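Local coordinates for foldase protein PrsA 2 (Bacillus anthracis, PDB 6VJ4) that catalyses the cis-trans isomerisation of peptidyl-prolyl bonds, helps secreted proteins fold outside the cell, and is important for secretion of the protective antigen, at residues N209-R212 against K213-E217; G157-H160 against S161-T165; K124-K127 against K128-T132. All blocks are in the same frame, centred on the assembly; numbering follows the deposited sequence. Where two conformers were deposited one is given.

From the N terminus the chain first meets contact 3, successive turns near the C-terminal end of helix 120-131, which follows strand 110-117 in the parvulin-type PpiC domain. Contact 2 comes next, where strand 155-159 gives way through a tight turn to helix 166-174 of the same domain. Contact 1 lies last, on helix 204-220, beyond strand 189-198. All three are local: none closes a long loop, and they follow one another in series without nesting or crossing. Contacts 1 and 2 have centres about 14 Å apart and share His105 as a neighbour, whereas contact 3 stands with its centre about 38 Å from that of contact 1.

Contact 1 of 3, residues N209-R212 against K213-E217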
ATOM      1  N   ASN A 209      -4.150  -3.257  37.069  1.00 37.28           N
ATOM      2  CA  ASN A 209      -3.202  -2.226  36.559  1.00 43.14           C
ATOM      3  C   ASN A 209      -1.854  -2.894  36.245  1.00 41.14           C
ATOM      4  O   ASN A 209      -1.283  -2.600  35.170  1.00 44.20           O
ATOM      5  CB  ASN A 209      -3.067  -1.035  37.522  1.00 47.60           C
ATOM      6  CG  ASN A 209      -4.280  -0.121  37.550  1.00 54.91           C
ATOM      7  OD1 ASN A 209      -5.273  -0.358  36.861  1.00 59.23           O
ATOM      8  ND2 ASN A 209      -4.205   0.955  38.323  1.00 60.92           N
ATOM      9  N   SER A 210      -1.401  -3.803  37.114  1.00 41.57           N
ATOM     10  CA  SER A 210      -0.092  -4.492  36.945  1.00 40.71           C
ATOM     11  C   SER A 210      -0.142  -5.471  35.767  1.00 38.53           C
ATOM     12  O   SER A 210       0.871  -5.593  35.059  1.00 40.52           O
ATOM     13  CB  SER A 210       0.341  -5.193  38.223  1.00 44.70           C
ATOM     14  OG  SER A 210      -0.532  -6.265  38.554  1.00 44.83           O
ATOM     15  N   ILE A 211      -1.255  -6.194  35.603  1.00 33.90           N
ATOM     16  CA  ILE A 211      -1.384  -7.115  34.437  1.00 34.11           C
ATOM     17  C   ILE A 211      -1.282  -6.305  33.142  1.00 34.31           C
ATOM     18  O   ILE A 211      -0.573  -6.747  32.203  1.00 34.26           O
ATOM     19  CB  ILE A 211      -2.713  -7.892  34.523  1.00 31.49           C
ATOM     20  CG1 ILE A 211      -2.736  -8.804  35.755  1.00 32.91           C
ATOM     21  CG2 ILE A 211      -2.960  -8.648  33.231  1.00 32.51           C
ATOM     22  CD1 ILE A 211      -4.074  -9.472  36.034  1.00 31.71           C
ATOM     23  N   ARG A 212      -1.969  -5.162  33.091  1.00 35.77           N
ATOM     24  CA  ARG A 212      -1.959  -4.310  31.873  1.00 37.81           C
ATOM     25  C   ARG A 212      -0.524  -3.840  31.612  1.00 39.02           C
ATOM     26  O   ARG A 212      -0.080  -3.939  30.461  1.00 39.92           O
ATOM     27  CB  ARG A 212      -2.913  -3.117  32.026  1.00 37.87           C
ATOM     28  CG  ARG A 212      -2.901  -2.157  30.842  1.00 40.57           C
ATOM     29  CD  ARG A 212      -3.902  -1.027  30.982  1.00 41.17           C
ATOM     30  NE  ARG A 212      -5.274  -1.511  30.899  1.00 41.41           N
ATOM     31  CZ  ARG A 212      -5.946  -1.698  29.767  1.00 42.23           C
ATOM     32  NH1 ARG A 212      -5.380  -1.439  28.597  1.00 44.13           N
ATOM     33  NH2 ARG A 212      -7.186  -2.156  29.807  1.00 42.55           N
ATOM     34  N   LYS A 213       0.161  -3.370  32.656  1.00 44.02           N
ATOM     35  CA  LYS A 213       1.562  -2.886  32.522  1.00 47.63           C
ATOM     36  C   LYS A 213       2.444  -4.009  31.965  1.00 48.76           C
ATOM     37  O   LYS A 213       3.250  -3.723  31.058  1.00 50.43           O
ATOM     38  CB  LYS A 213       2.078  -2.392  33.876  1.00 51.72           C
ATOM     39  CG  LYS A 213       3.535  -1.937  33.886  1.00 58.03           C
ATOM     40  CD  LYS A 213       4.001  -1.425  35.227  1.00 64.84           C
ATOM     41  CE  LYS A 213       3.290  -0.159  35.657  1.00 71.18           C
ATOM     42  NZ  LYS A 213       3.893   0.415  36.884  1.00 79.37           N
ATOM     43  N   ASN A 214       2.295  -5.229  32.498  1.00 48.64           N
ATOM     44  CA  ASN A 214       3.087  -6.411  32.059  1.00 49.14           C
ATOM     45  C   ASN A 214       2.795  -6.721  30.592  1.00 46.49           C
ATOM     46  O   ASN A 214       3.747  -6.982  29.858  1.00 46.49           O
ATOM     47  CB  ASN A 214       2.791  -7.668  32.887  1.00 53.05           C
ATOM     48  CG  ASN A 214       3.508  -7.710  34.217  1.00 62.70           C
ATOM     49  OD1 ASN A 214       4.433  -6.935  34.452  1.00 69.13           O
ATOM     50  ND2 ASN A 214       3.111  -8.639  35.075  1.00 66.78           N
ATOM     51  N   LEU A 215       1.522  -6.685  30.182  1.00 42.04           N
ATOM     52  CA  LEU A 215       1.202  -6.999  28.764  1.00 42.78           C
ATOM     53  C   LEU A 215       1.760  -5.893  27.865  1.00 44.24           C
ATOM     54  O   LEU A 215       2.246  -6.230  26.770  1.00 45.08           O
ATOM     55  CB  LEU A 215      -0.311  -7.140  28.577  1.00 42.98           C
ATOM     56  CG  LEU A 215      -0.930  -8.429  29.105  1.00 48.85           C
ATOM     57  CD1 LEU A 215      -2.441  -8.366  29.007  1.00 46.08           C
ATOM     58  CD2 LEU A 215      -0.398  -9.638  28.347  1.00 49.85           C
ATOM     59  N   GLU A 216       1.668  -4.634  28.312  1.00 41.33           N
ATOM     60  CA  GLU A 216       2.199  -3.489  27.520  1.00 46.56           C
ATOM     61  C   GLU A 216       3.697  -3.721  27.287  1.00 49.12           C
ATOM     62  O   GLU A 216       4.126  -3.720  26.117  1.00 52.43           O
ATOM     63  CB  GLU A 216       1.976  -2.155  28.241  1.00 47.63           C
ATOM     64  CG  GLU A 216       0.535  -1.667  28.243  1.00 48.57           C
ATOM     65  CD  GLU A 216       0.261  -0.461  29.137  1.00 52.02           C
ATOM     66  OE1 GLU A 216       1.172  -0.057  29.883  1.00 57.84           O
ATOM     67  OE2 GLU A 216      -0.872   0.068  29.096  1.00 51.83           O
ATOM     68  N   GLU A 217       4.442  -3.963  28.369  1.00 49.09           N
ATOM     69  CA  GLU A 217       5.919  -4.174  28.311  1.00 54.97           C
ATOM     70  C   GLU A 217       6.266  -5.395  27.439  1.00 56.67           C
ATOM     71  O   GLU A 217       7.108  -5.251  26.534  1.00 59.00           O
ATOM     72  CB  GLU A 217       6.473  -4.278  29.734  1.00 57.45           C
ATOM     73  CG  GLU A 217       6.327  -2.979  30.519  1.00 60.04           C
ATOM     74  CD  GLU A 217       6.635  -3.049  32.006  1.00 63.43           C
ATOM     75  OE1 GLU A 217       6.861  -4.170  32.521  1.00 64.70           O
ATOM     76  OE2 GLU A 217       6.631  -1.976  32.656  1.00 65.92           O
TER
HETATM   77  O   HOH W   1       3.384  -5.130  36.125  1.00 50.54           O
HETATM   78  O   HOH W   2      -2.945  -0.364  27.734  1.00 40.51           O
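Arg212 and Glu216 meet one turn apart on helix 204-220, a worked example of i to i+4 contacts along an alpha-helix. The backbone supplies the regular part. Lys213 N, Asn214 N, Leu215 N and Glu216 N each donate to the carbonyl oxygen four residues earlier; the bond from Glu216 N to Arg212 O is 2.9 Å long.

Among the charged groups, the contact is indirect. Arg212 leaves the backbone with CG opposite N (chi1 177°), and its chain runs straight until it bends at chi3. The Glu216 side chain passes across the aliphatic part of that chain at a slant, with OE2 3.5 Å from Arg212 CG. The two planar groups are turned 64° apart, and Arg212 NH1 stays 4.8 Å from Glu216 OE2, too far for a direct ion pair. NH1 also donates to the carbonyl of Val97, so the guanidinium joins this helix to the segment ahead of helix 99-104.

The apolar side is formed by Ile211 and Leu215, where Ile211 CG2 lies 4.3 Å from Leu215 CD1. Both side chains reach His105; Ile211 also packs on Val102 and Tyr106, and Leu215 on Val97.

Two waters bridge polar atoms of successive turns. One donates to Ser210 O and, weakly, to Asn214 OD1, giving that carbonyl a second partner besides Asn214 N. The other lies in the guanidinium plane at its edge, accepting from Arg212 NH1 at 2.8 Å and donating to Glu216 OE2 at 2.5 Å.

Contact 2 of 3, residues G157-H160 against S161-T165; sequences GYFH and SGAMT
Phe159 holds its ring between the backbone N and the carbonyl carbon (chi1 56°), and Met164, a selenomethionine, sets CG beside its own backbone N (chi1 -57°), while a bend at chi2 carries SE above the ring. CG of Met164 lies over one face of the ring, offset toward the rim, and comes 3.7 Å from Phe159 CE2 in a CH-pi contact. The selenium continues above the same ring, 5.0 Å from the centroid and almost on the normal, which makes this a Met-aromatic contact, though a distant one. Ala163 fills in nearer the backbone, its CB 3.9 Å from Phe159 CB.

A type II beta turn from His160 to Ala163 brings these groups together, leading from the edge strand 155-159 of the PpiC-domain sheet towards helix 166-174. It is closed by Ala163 N donating to His160 O at 3.1 Å, with Gly162 taking the positive-phi position. Glu169 of the following helix holds the turn with both carboxylate oxygens, OE1 accepting from Gly162 N and OE2 hydrogen-bonded to Ser161 OG. Water reinforces the bend: one molecule donates to His160 O and accepts from Met164 N at 3.1 Å, while another accepts from Ser161 N at 2.8 Å.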
ATOM      1  N   GLY A 157      10.489 -22.455  37.535  1.00 23.03           N
ATOM      2  CA  GLY A 157      10.194 -21.482  38.604  1.00 24.11           C
ATOM      3  C   GLY A 157       8.787 -20.927  38.436  1.00 23.70           C
ATOM      4  O   GLY A 157       8.051 -21.435  37.584  1.00 22.55           O
ATOM      5  N   TYR A 158       8.430 -19.940  39.252  1.00 23.20           N
ATOM      6  CA  TYR A 158       7.101 -19.296  39.130  1.00 23.26           C
ATOM      7  C   TYR A 158       7.074 -18.347  37.933  1.00 24.06           C
ATOM      8  O   TYR A 158       8.057 -17.587  37.717  1.00 26.74           O
ATOM      9  CB  TYR A 158       6.751 -18.546  40.414  1.00 25.73           C
ATOM     10  CG  TYR A 158       6.189 -19.447  41.478  1.00 25.16           C
ATOM     11  CD1 TYR A 158       4.849 -19.792  41.457  1.00 25.80           C
ATOM     12  CD2 TYR A 158       6.991 -19.986  42.473  1.00 26.31           C
ATOM     13  CE1 TYR A 158       4.309 -20.656  42.395  1.00 25.51           C
ATOM     14  CE2 TYR A 158       6.460 -20.831  43.435  1.00 26.72           C
ATOM     15  CZ  TYR A 158       5.113 -21.157  43.396  1.00 26.36           C
ATOM     16  OH  TYR A 158       4.592 -22.050  44.276  1.00 28.05           O
ATOM     17  N   PHE A 159       5.963 -18.366  37.204  1.00 24.28           N
ATOM     18  CA  PHE A 159       5.766 -17.458  36.050  1.00 25.54           C
ATOM     19  C   PHE A 159       4.299 -17.054  35.984  1.00 27.08           C
ATOM     20  O   PHE A 159       3.422 -17.764  36.498  1.00 24.82           O
ATOM     21  CB  PHE A 159       6.234 -18.110  34.750  1.00 25.36           C
ATOM     22  CG  PHE A 159       5.587 -19.435  34.454  1.00 24.19           C
ATOM     23  CD1 PHE A 159       6.149 -20.615  34.928  1.00 26.08           C
ATOM     24  CD2 PHE A 159       4.426 -19.508  33.712  1.00 25.57           C
ATOM     25  CE1 PHE A 159       5.549 -21.834  34.669  1.00 25.80           C
ATOM     26  CE2 PHE A 159       3.824 -20.735  33.449  1.00 26.40           C
ATOM     27  CZ  PHE A 159       4.390 -21.894  33.932  1.00 26.58           C
ATOM     28  N   HIS A 160       4.053 -15.898  35.380  0.70 27.09           N
ATOM     29  CA  HIS A 160       2.667 -15.406  35.220  0.70 27.69           C
ATOM     30  C   HIS A 160       2.095 -15.785  33.854  0.70 26.91           C
ATOM     31  O   HIS A 160       2.839 -16.121  32.924  0.70 26.74           O
ATOM     32  CB  HIS A 160       2.633 -13.878  35.402  0.70 32.31           C
ATOM     33  CG  HIS A 160       2.819 -13.403  36.807  0.70 34.09           C
ATOM     34  ND1 HIS A 160       1.748 -13.145  37.652  0.70 36.01           N
ATOM     35  CD2 HIS A 160       3.933 -13.096  37.510  0.70 39.24           C
ATOM     36  CE1 HIS A 160       2.199 -12.714  38.811  0.70 38.86           C
ATOM     37  NE2 HIS A 160       3.534 -12.688  38.755  0.70 39.98           N
ATOM     38  N   SER A 161       0.783 -15.649  33.738  1.00 25.23           N
ATOM     39  CA  SER A 161       0.080 -15.835  32.458  1.00 27.12           C
ATOM     40  C   SER A 161       0.744 -14.928  31.408  1.00 29.14           C
ATOM     41  O   SER A 161       1.032 -13.742  31.726  1.00 31.13           O
ATOM     42  CB  SER A 161      -1.383 -15.475  32.640  1.00 28.22           C
ATOM     43  OG  SER A 161      -2.092 -15.592  31.418  1.00 30.73           O
ATOM     44  N   GLY A 162       0.981 -15.447  30.212  1.00 29.00           N
ATOM     45  CA  GLY A 162       1.631 -14.685  29.133  1.00 34.16           C
ATOM     46  C   GLY A 162       3.118 -14.951  29.039  1.00 33.43           C
ATOM     47  O   GLY A 162       3.706 -14.593  28.000  1.00 36.86           O
ATOM     48  N   ALA A 163       3.710 -15.625  30.034  1.00 33.17           N
ATOM     49  CA  ALA A 163       5.179 -15.871  30.030  1.00 33.00           C
ATOM     50  C   ALA A 163       5.581 -16.995  29.082  1.00 35.35           C
ATOM     51  O   ALA A 163       6.660 -16.958  28.496  1.00 35.65           O
ATOM     52  CB  ALA A 163       5.648 -16.205  31.425  1.00 33.99           C
HETATM   53  N   MSE A 164       4.768 -18.045  29.028  1.00 30.05           N
HETATM   54  CA  MSE A 164       5.054 -19.192  28.185  1.00 31.29           C
HETATM   55  C   MSE A 164       4.167 -19.119  26.944  1.00 31.46           C
HETATM   56  O   MSE A 164       3.347 -18.211  26.816  1.00 33.32           O
HETATM   57  CB  MSE A 164       4.794 -20.496  28.946  1.00 32.25           C
HETATM   58  CG  MSE A 164       5.558 -20.653  30.235  1.00 32.46           C
HETATM   59 SE   MSE A 164       7.476 -20.818  29.915  1.00 43.12          SE
HETATM   60  CE  MSE A 164       7.864 -22.644  29.285  1.00 43.16           C
ATOM     61  N   THR A 165       4.351 -20.071  26.025  1.00 29.38           N
ATOM     62  CA  THR A 165       3.523 -20.131  24.829  1.00 30.65           C
ATOM     63  C   THR A 165       2.097 -20.463  25.243  1.00 29.36           C
ATOM     64  O   THR A 165       1.894 -21.143  26.243  1.00 28.37           O
ATOM     65  CB  THR A 165       4.039 -21.162  23.816  1.00 33.96           C
ATOM     66  OG1 THR A 165       3.890 -22.460  24.381  1.00 32.14           O
ATOM     67  CG2 THR A 165       5.479 -20.919  23.415  1.00 35.53           C
TER
HETATM   68  O   HOH W   3       2.445 -18.616  31.019  0.70 28.97           O
HETATM   69  O   HOH W   4      -0.416 -14.825  36.173  1.00 30.33           O

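Contact 3 of 3, residues K124-K127 against K128-T132; sequences KEIK and KKLDT
Lys127 reaches along the helix to Asp131, one turn later, and its side chain follows the carboxylate from CG onward. CB merely keeps the covalent spacing to the following peptide N, that of Lys128. With chi1 at -179°, CG lies beside its own carbonyl carbon, and a bend at chi2 (55°) steers the chain to the carboxylate: CG approaches Asp131 OD2, while CD and CE each pass close to both oxygens, CE at 3.7 Å from OD1. A second bend, at chi4, sets down the ammonium. NZ donates to Asp131 OD2 at 2.8 Å on the syn lone pair and, more weakly, to Asp131 OD1 at 3.1 Å, so the salt bridge is forked. Asp182 is a second, weak partner of NZ at long distance.

Glu125 and Lys128 form a long salt bridge, Glu125 OE1 standing 3.9 Å from Lys128 NZ and 3.7 Å from Lys128 CD. On the buried side Ile126 and Leu130 lie side by side, CG2 of Ile126 3.8 Å from Leu130 CD1. Charged pairs outside and aliphatic residues inside mark an amphipathic alpha-helix, here helix 120-131 of the parvulin-type PpiC domain, packed through Ile126 on strand 110-117 of the antiparallel sheet and through Leu130 on helix 136-143.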
ATOM      1  N   LYS A 124       5.834 -39.577  24.452  1.00 28.21           N
ATOM      2  CA  LYS A 124       4.943 -40.633  24.999  1.00 27.90           C
ATOM      3  C   LYS A 124       5.768 -41.627  25.825  1.00 28.59           C
ATOM      4  O   LYS A 124       5.286 -42.046  26.886  1.00 30.49           O
ATOM      5  CB  LYS A 124       4.208 -41.361  23.877  1.00 31.17           C
ATOM      6  CG  LYS A 124       3.138 -40.553  23.163  1.00 34.00           C
ATOM      7  CD  LYS A 124       2.443 -41.340  22.074  1.00 39.24           C
ATOM      8  CE  LYS A 124       1.356 -40.547  21.377  1.00 44.69           C
ATOM      9  NZ  LYS A 124       0.740 -41.321  20.271  1.00 50.66           N
ATOM     10  N   GLU A 125       6.970 -41.964  25.361  1.00 29.79           N
ATOM     11  CA  GLU A 125       7.801 -42.944  26.106  1.00 33.42           C
ATOM     12  C   GLU A 125       8.277 -42.284  27.407  1.00 31.24           C
ATOM     13  O   GLU A 125       8.322 -42.991  28.430  1.00 30.89           O
ATOM     14  CB  GLU A 125       8.890 -43.510  25.199  1.00 37.24           C
ATOM     15  CG  GLU A 125       8.342 -44.439  24.121  1.00 42.34           C
ATOM     16  CD  GLU A 125       7.579 -45.650  24.645  1.00 43.98           C
ATOM     17  OE1 GLU A 125       6.505 -45.957  24.099  1.00 48.36           O
ATOM     18  OE2 GLU A 125       8.067 -46.293  25.590  1.00 49.95           O
ATOM     19  N   ILE A 126       8.538 -40.973  27.393  1.00 30.14           N
ATOM     20  CA  ILE A 126       8.925 -40.280  28.658  1.00 30.48           C
ATOM     21  C   ILE A 126       7.754 -40.342  29.633  1.00 28.04           C
ATOM     22  O   ILE A 126       7.991 -40.637  30.807  1.00 28.31           O
ATOM     23  CB  ILE A 126       9.415 -38.847  28.383  1.00 30.60           C
ATOM     24  CG1 ILE A 126      10.840 -38.911  27.829  1.00 34.88           C
ATOM     25  CG2 ILE A 126       9.344 -37.977  29.629  1.00 30.08           C
ATOM     26  CD1 ILE A 126      11.369 -37.622  27.323  1.00 33.61           C
ATOM     27  N   LYS A 127       6.532 -40.072  29.151  1.00 26.43           N
ATOM     28  CA  LYS A 127       5.332 -40.114  30.026  1.00 28.58           C
ATOM     29  C   LYS A 127       5.191 -41.517  30.648  1.00 29.39           C
ATOM     30  O   LYS A 127       4.933 -41.610  31.860  1.00 32.04           O
ATOM     31  CB  LYS A 127       4.082 -39.757  29.206  1.00 30.05           C
ATOM     32  CG  LYS A 127       2.773 -39.749  29.981  1.00 32.96           C
ATOM     33  CD  LYS A 127       2.798 -38.841  31.191  1.00 35.86           C
ATOM     34  CE  LYS A 127       1.424 -38.483  31.731  1.00 38.79           C
ATOM     35  NZ  LYS A 127       0.644 -39.677  32.109  1.00 41.56           N
ATOM     36  N   LYS A 128       5.361 -42.551  29.841  1.00 33.60           N
ATOM     37  CA  LYS A 128       5.258 -43.956  30.328  1.00 35.97           C
ATOM     38  C   LYS A 128       6.239 -44.196  31.489  1.00 36.09           C
ATOM     39  O   LYS A 128       5.808 -44.779  32.515  1.00 39.28           O
ATOM     40  CB  LYS A 128       5.488 -44.926  29.169  1.00 42.11           C
ATOM     41  CG  LYS A 128       4.290 -45.123  28.250  1.00 43.95           C
ATOM     42  CD  LYS A 128       4.525 -46.180  27.197  1.00 48.49           C
ATOM     43  CE  LYS A 128       3.317 -46.429  26.317  1.00 52.76           C
ATOM     44  NZ  LYS A 128       2.928 -45.213  25.565  1.00 56.00           N
ATOM     45  N   LYS A 129       7.461 -43.671  31.383  1.00 32.51           N
ATOM     46  CA  LYS A 129       8.502 -43.867  32.433  1.00 32.59           C
ATOM     47  C   LYS A 129       8.108 -43.104  33.699  1.00 30.39           C
ATOM     48  O   LYS A 129       8.181 -43.679  34.806  1.00 29.45           O
ATOM     49  CB  LYS A 129       9.872 -43.425  31.916  1.00 32.62           C
ATOM     50  CG  LYS A 129      10.552 -44.382  30.945  1.00 40.26           C
ATOM     51  CD  LYS A 129      11.815 -43.811  30.369  1.00 41.98           C
ATOM     52  CE  LYS A 129      12.487 -44.715  29.357  1.00 48.53           C
ATOM     53  NZ  LYS A 129      13.659 -44.036  28.756  1.00 48.84           N
ATOM     54  N   LEU A 130       7.693 -41.849  33.551  1.00 28.09           N
ATOM     55  CA  LEU A 130       7.273 -41.063  34.735  1.00 27.66           C
ATOM     56  C   LEU A 130       6.076 -41.736  35.432  1.00 29.58           C
ATOM     57  O   LEU A 130       6.018 -41.683  36.664  1.00 30.09           O
ATOM     58  CB  LEU A 130       6.905 -39.656  34.284  1.00 27.30           C
ATOM     59  CG  LEU A 130       8.061 -38.847  33.710  1.00 25.28           C
ATOM     60  CD1 LEU A 130       7.552 -37.604  32.992  1.00 25.46           C
ATOM     61  CD2 LEU A 130       9.045 -38.485  34.800  1.00 28.12           C
ATOM     62  N   ASP A 131       5.176 -42.359  34.669  1.00 33.93           N
ATOM     63  CA  ASP A 131       3.971 -42.974  35.282  1.00 37.01           C
ATOM     64  C   ASP A 131       4.363 -44.165  36.170  1.00 36.78           C
ATOM     65  O   ASP A 131       3.571 -44.484  37.077  1.00 45.83           O
ATOM     66  CB  ASP A 131       2.928 -43.315  34.220  1.00 40.31           C
ATOM     67  CG  ASP A 131       2.161 -42.098  33.714  1.00 41.47           C
ATOM     68  OD1 ASP A 131       2.258 -41.014  34.339  1.00 45.59           O
ATOM     69  OD2 ASP A 131       1.438 -42.245  32.722  1.00 48.94           O
ATOM     70  N   THR A 132       5.547 -44.749  35.924  0.70 35.08           N
ATOM     71  CA  THR A 132       6.089 -45.910  36.702  0.70 33.77           C
ATOM     72  C   THR A 132       6.755 -45.423  37.996  0.70 29.01           C
ATOM     73  O   THR A 132       7.027 -46.280  38.834  0.70 28.23           O
ATOM     74  CB  THR A 132       7.165 -46.731  35.965  0.70 34.44           C
ATOM     75  OG1 THR A 132       8.453 -46.093  36.000  0.70 38.64           O
ATOM     76  CG2 THR A 132       6.792 -47.073  34.538  0.70 37.15           C
TER
HETATM   77  O   HOH W   5       2.529 -42.237  26.900  1.00 33.28           O